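Local coordinates for protein pectate lyase (Bacillus, PDB 3VMV) that probably cleaves polygalacturonate, the pectate backbone of plant cell walls, as a secreted lyase of polysaccharide lyase family 1, at residues D225-A237 / F260-P272. Residues are numbered along the deposited sequence; the frame is centred on the assembly and turned at random.
With SO4 (sulfate ion), chain C.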
loop_
_atom_site.group_PDB
_atom_site.type_symbol
_atom_site.label_atom_id
_atom_site.label_comp_id
_atom_site.label_asym_id
_atom_site.label_seq_id
_atom_site.Cartn_x
_atom_site.Cartn_y
_atom_site.Cartn_z
ATOM N N ASP A 225 12.507 -12.630 3.687
ATOM C CA ASP A 225 13.520 -11.961 4.519
ATOM C C ASP A 225 12.893 -10.834 5.318
ATOM O O ASP A 225 13.291 -9.672 5.252
ATOM C CB ASP A 225 14.694 -11.492 3.663
ATOM C CG ASP A 225 15.522 -12.659 3.105
ATOM O OD1 ASP A 225 15.406 -13.808 3.592
ATOM O OD2 ASP A 225 16.343 -12.401 2.210
ATOM N N ILE A 226 11.888 -11.212 6.102
ATOM C CA ILE A 226 11.205 -10.248 6.966
ATOM C C ILE A 226 11.717 -10.502 8.373
ATOM O O ILE A 226 11.543 -11.597 8.933
ATOM C CB ILE A 226 9.689 -10.350 6.802
ATOM C CG1 ILE A 226 9.319 -9.910 5.359
ATOM C CG2 ILE A 226 8.964 -9.419 7.846
ATOM C CD1 ILE A 226 7.851 -10.082 4.967
ATOM N N ASN A 227 12.353 -9.473 8.948
ATOM C CA ASN A 227 13.166 -9.676 10.139
ATOM C C ASN A 227 12.384 -9.942 11.409
ATOM O O ASN A 227 12.752 -10.831 12.182
ATOM C CB ASN A 227 14.088 -8.442 10.312
ATOM C CG ASN A 227 15.033 -8.612 11.457
ATOM O OD1 ASN A 227 15.846 -9.527 11.457
ATOM N ND2 ASN A 227 14.924 -7.752 12.453
ATOM N N ASP A 228 11.339 -9.150 11.649
ATOM C CA ASP A 228 10.621 -9.294 12.909
ATOM C C ASP A 228 9.276 -10.012 12.734
ATOM O O ASP A 228 9.120 -11.154 13.192
ATOM C CB ASP A 228 10.500 -7.947 13.626
ATOM C CG ASP A 228 10.404 -8.116 15.138
ATOM O OD1 ASP A 228 11.310 -8.721 15.752
ATOM O OD2 ASP A 228 9.420 -7.639 15.716
ATOM N N THR A 229 8.300 -9.353 12.122
ATOM C CA THR A 229 6.999 -9.981 11.846
ATOM C C THR A 229 6.438 -9.458 10.525
ATOM O O THR A 229 6.810 -8.382 10.042
ATOM C CB THR A 229 5.957 -9.659 12.928
ATOM O OG1 THR A 229 5.786 -8.256 13.027
ATOM C CG2 THR A 229 6.430 -10.185 14.327
ATOM N N ALA A 230 5.476 -10.197 9.963
ATOM C CA ALA A 230 4.829 -9.726 8.746
ATOM C C ALA A 230 3.412 -9.251 8.983
ATOM O O ALA A 230 3.204 -8.107 9.399
ATOM C CB ALA A 230 4.866 -10.844 7.655
ATOM N N ILE A 231 2.425 -10.101 8.778
ATOM C CA ILE A 231 1.009 -9.662 8.938
ATOM C C ILE A 231 0.606 -9.586 10.414
ATOM O O ILE A 231 0.701 -10.583 11.137
ATOM C CB ILE A 231 0.099 -10.666 8.239
ATOM C CG1 ILE A 231 0.483 -10.824 6.771
ATOM C CG2 ILE A 231 -1.385 -10.220 8.362
ATOM C CD1 ILE A 231 -0.167 -12.037 6.114
ATOM N N ASN A 232 0.198 -8.387 10.868
ATOM C CA ASN A 232 -0.136 -8.186 12.257
ATOM C C ASN A 232 -1.592 -7.784 12.300
ATOM O O ASN A 232 -1.920 -6.677 11.935
ATOM C CB ASN A 232 0.746 -7.085 12.836
ATOM C CG ASN A 232 0.526 -6.890 14.340
ATOM O OD1 ASN A 232 -0.253 -7.608 14.973
ATOM N ND2 ASN A 232 1.265 -5.926 14.936
ATOM N N SER A 233 -2.451 -8.706 12.752
ATOM C CA SER A 233 -3.881 -8.479 12.743
ATOM C C SER A 233 -4.374 -8.140 14.138
ATOM O O SER A 233 -4.245 -8.965 15.065
ATOM C CB SER A 233 -4.579 -9.747 12.211
ATOM O OG SER A 233 -5.973 -9.540 12.037
ATOM N N ARG A 234 -4.946 -6.933 14.272
ATOM C CA ARG A 234 -5.251 -6.330 15.567
ATOM C C ARG A 234 -6.694 -5.879 15.655
ATOM O O ARG A 234 -7.290 -5.506 14.639
ATOM C CB ARG A 234 -4.332 -5.094 15.771
ATOM C CG ARG A 234 -2.875 -5.508 16.048
ATOM C CD ARG A 234 -1.860 -4.456 15.657
ATOM N NE ARG A 234 -1.789 -3.392 16.656
ATOM C CZ ARG A 234 -0.676 -2.729 16.927
ATOM N NH1 ARG A 234 -0.711 -1.778 17.851
ATOM N NH2 ARG A 234 0.477 -3.027 16.295
ATOM N N VAL A 235 -7.215 -5.838 16.887
ATOM C CA VAL A 235 -8.542 -5.251 17.213
ATOM C C VAL A 235 -9.612 -5.579 16.190
ATOM O O VAL A 235 -10.256 -4.709 15.591
ATOM C CB VAL A 235 -8.541 -3.711 17.524
ATOM C CG1 VAL A 235 -7.957 -3.469 18.911
ATOM C CG2 VAL A 235 -7.813 -2.894 16.491
ATOM N N GLY A 236 -9.797 -6.882 16.000
ATOM C CA GLY A 236 -10.934 -7.340 15.214
ATOM C C GLY A 236 -10.751 -7.283 13.705
ATOM O O GLY A 236 -11.709 -7.557 12.974
ATOM N N ALA A 237 -9.553 -6.945 13.239
ATOM C CA ALA A 237 -9.254 -7.105 11.809
ATOM C C ALA A 237 -9.538 -8.535 11.373
ATOM O O ALA A 237 -9.456 -9.445 12.163
ATOM C CB ALA A 237 -7.794 -6.799 11.526
ATOM N N PHE A 260 2.853 -13.779 21.321
ATOM C CA PHE A 260 2.629 -14.526 20.091
ATOM C C PHE A 260 3.973 -14.823 19.400
ATOM O O PHE A 260 4.876 -13.969 19.358
ATOM C CB PHE A 260 1.709 -13.710 19.165
ATOM C CG PHE A 260 0.879 -14.539 18.215
ATOM C CD1 PHE A 260 -0.479 -14.718 18.446
ATOM C CD2 PHE A 260 1.439 -15.089 17.064
ATOM C CE1 PHE A 260 -1.258 -15.477 17.584
ATOM C CE2 PHE A 260 0.663 -15.872 16.200
ATOM C CZ PHE A 260 -0.694 -16.075 16.475
ATOM N N ILE A 261 4.117 -16.012 18.842
ATOM C CA ILE A 261 5.332 -16.333 18.094
ATOM C C ILE A 261 5.497 -15.424 16.881
ATOM O O ILE A 261 4.624 -15.378 16.035
ATOM C CB ILE A 261 5.296 -17.816 17.625
ATOM C CG1 ILE A 261 5.356 -18.733 18.847
ATOM C CG2 ILE A 261 6.427 -18.104 16.628
ATOM C CD1 ILE A 261 5.139 -20.190 18.507
ATOM N N LYS A 262 6.635 -14.729 16.797
ATOM C CA LYS A 262 6.856 -13.772 15.706
ATOM C C LYS A 262 7.066 -14.485 14.378
ATOM O O LYS A 262 7.954 -15.312 14.250
ATOM C CB LYS A 262 8.051 -12.883 16.023
ATOM C CG LYS A 262 7.734 -11.830 17.075
ATOM C CD LYS A 262 9.001 -11.103 17.474
ATOM C CE LYS A 262 8.731 -9.791 18.159
ATOM N NZ LYS A 262 10.094 -9.170 18.337
ATOM N N GLY A 263 6.216 -14.182 13.407
ATOM C CA GLY A 263 6.164 -14.994 12.199
ATOM C C GLY A 263 5.348 -14.303 11.131
ATOM O O GLY A 263 5.240 -13.081 11.084
ATOM N N PRO A 264 4.740 -15.091 10.241
ATOM C CA PRO A 264 4.107 -14.537 9.043
ATOM C C PRO A 264 2.754 -13.861 9.307
ATOM O O PRO A 264 2.346 -12.987 8.538
ATOM C CB PRO A 264 3.952 -15.769 8.131
ATOM C CG PRO A 264 3.847 -16.930 9.107
ATOM C CD PRO A 264 4.729 -16.563 10.273
ATOM N N VAL A 265 2.077 -14.305 10.351
ATOM C CA VAL A 265 0.807 -13.722 10.755
ATOM C C VAL A 265 0.612 -13.933 12.245
ATOM O O VAL A 265 1.112 -14.912 12.799
ATOM C CB VAL A 265 -0.366 -14.333 9.907
ATOM C CG1 VAL A 265 -0.512 -15.808 10.138
ATOM C CG2 VAL A 265 -1.694 -13.574 10.145
ATOM N N GLY A 266 -0.078 -12.994 12.892
ATOM C CA GLY A 266 -0.423 -13.132 14.299
ATOM C C GLY A 266 -0.786 -11.780 14.855
ATOM O O GLY A 266 -1.126 -10.861 14.086
ATOM N N TRP A 267 -0.709 -11.670 16.185
ATOM C CA TRP A 267 -1.057 -10.432 16.869
ATOM C C TRP A 267 0.184 -10.044 17.654
ATOM O O TRP A 267 0.622 -10.824 18.503
ATOM C CB TRP A 267 -2.234 -10.692 17.826
ATOM C CG TRP A 267 -2.516 -9.502 18.727
ATOM C CD1 TRP A 267 -2.317 -8.181 18.405
ATOM C CD2 TRP A 267 -3.048 -9.517 20.060
ATOM N NE1 TRP A 267 -2.678 -7.387 19.458
ATOM C CE2 TRP A 267 -3.142 -8.174 20.480
ATOM C CE3 TRP A 267 -3.445 -10.525 20.938
ATOM C CZ2 TRP A 267 -3.602 -7.821 21.747
ATOM C CZ3 TRP A 267 -3.911 -10.175 22.189
ATOM C CH2 TRP A 267 -3.993 -8.827 22.576
ATOM N N PHE A 268 0.724 -8.859 17.348
ATOM C CA PHE A 268 2.009 -8.417 17.899
ATOM C C PHE A 268 1.964 -6.966 18.370
ATOM O O PHE A 268 1.202 -6.146 17.847
ATOM C CB PHE A 268 3.091 -8.525 16.818
ATOM C CG PHE A 268 3.095 -9.845 16.097
ATOM C CD1 PHE A 268 3.481 -11.009 16.761
ATOM C CD2 PHE A 268 2.709 -9.924 14.778
ATOM C CE1 PHE A 268 3.502 -12.226 16.065
ATOM C CE2 PHE A 268 2.729 -11.148 14.093
ATOM C CZ PHE A 268 3.110 -12.280 14.740
ATOM N N TYR A 269 2.798 -6.684 19.375
ATOM C CA TYR A 269 3.255 -5.312 19.729
ATOM C C TYR A 269 2.275 -4.475 20.542
ATOM O O TYR A 269 2.690 -3.744 21.437
ATOM C CB TYR A 269 3.635 -4.458 18.501
ATOM C CG TYR A 269 4.608 -5.104 17.527
ATOM C CD1 TYR A 269 5.724 -5.799 17.963
ATOM C CD2 TYR A 269 4.393 -4.984 16.171
ATOM C CE1 TYR A 269 6.608 -6.379 17.046
ATOM C CE2 TYR A 269 5.250 -5.566 15.242
ATOM C CZ TYR A 269 6.358 -6.250 15.684
ATOM O OH TYR A 269 7.234 -6.796 14.757
ATOM N N GLY A 270 0.995 -4.525 20.221
ATOM C CA GLY A 270 0.063 -3.637 20.889
ATOM C C GLY A 270 -1.370 -3.728 20.405
ATOM O O GLY A 270 -1.723 -4.659 19.682
ATOM N N SER A 271 -2.175 -2.725 20.792
ATOM C CA SER A 271 -3.663 -2.740 20.729
ATOM C C SER A 271 -4.241 -3.641 21.833
ATOM O O SER A 271 -3.574 -4.537 22.327
ATOM C CB SER A 271 -4.208 -3.164 19.351
ATOM O OG SER A 271 -3.801 -2.286 18.301
ATOM N N PRO A 272 -5.487 -3.372 22.219
ATOM C CA PRO A 272 -5.986 -4.080 23.400
ATOM C C PRO A 272 -6.452 -5.501 23.129
ATOM O O PRO A 272 -6.592 -6.275 24.086
ATOM C CB PRO A 272 -7.150 -3.202 23.885
ATOM C CG PRO A 272 -7.472 -2.280 22.766
ATOM C CD PRO A 272 -6.224 -2.135 21.923
HETATM S S SO4 C . 2.841 -0.238 17.030
HETATM O O1 SO4 C . 1.541 -0.019 17.708
HETATM O O2 SO4 C . 2.951 0.700 15.909
HETATM O O3 SO4 C . 3.926 -0.032 17.990
HETATM O O4 SO4 C . 2.918 -1.604 16.482
#
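The amide of N232 clasps a single residue of the neighbouring coil at both ends: OD1 takes the backbone N of F268 at 2.9 Å, while ND2 gives a hydrogen to the O of the same residue. The fold is the right-handed parallel beta-helix of this lyase family, and here strand 231-234 lies parallel to the short strand 265-266 of the next coil. With CG anti to the backbone N (chi1 -175°), the N232 amide reaches past the short ladder and carries the pairing on where the chain after G266 has left the strand. The ladder itself runs from I231 N to P264 O and from S233 N to G266 O, both 2.9 Å, with a weaker G266 N to I231 O bond between them.

Before the strand, T229 lays its CG2 methyl over the centre of the F268 ring, 3.6 Å from the centroid and 5° off the normal; G266 C lies over the opposite face, toward the rim. D228 ties down two side chains from 260-272. Its OD1 uses the syn lone pair for the salt bridge to K262 NZ, and OD2 offers its anti lone pair to Y269 OH at 2.5 Å, with carboxylate and phenol ring almost coplanar.

At the other end a sulfate, probably from the crystallisation liquor, takes R234 NH1 on O1 and, at 2.8 Å, NH2 on O4. R212 comes close to the same guanidinium. R234, its chain bent at chi3 (78°), also turns NE and NH1 side-on to S271 OG, which is hydrogen-bonded to D185 OD1 as well. An alanine here would probably leave the sulfate without its NH1 and NH2 donors and S271 OG without its two-nitrogen grip, in which NE stands 2.8 Å from that oxygen, in the guanidinium plane.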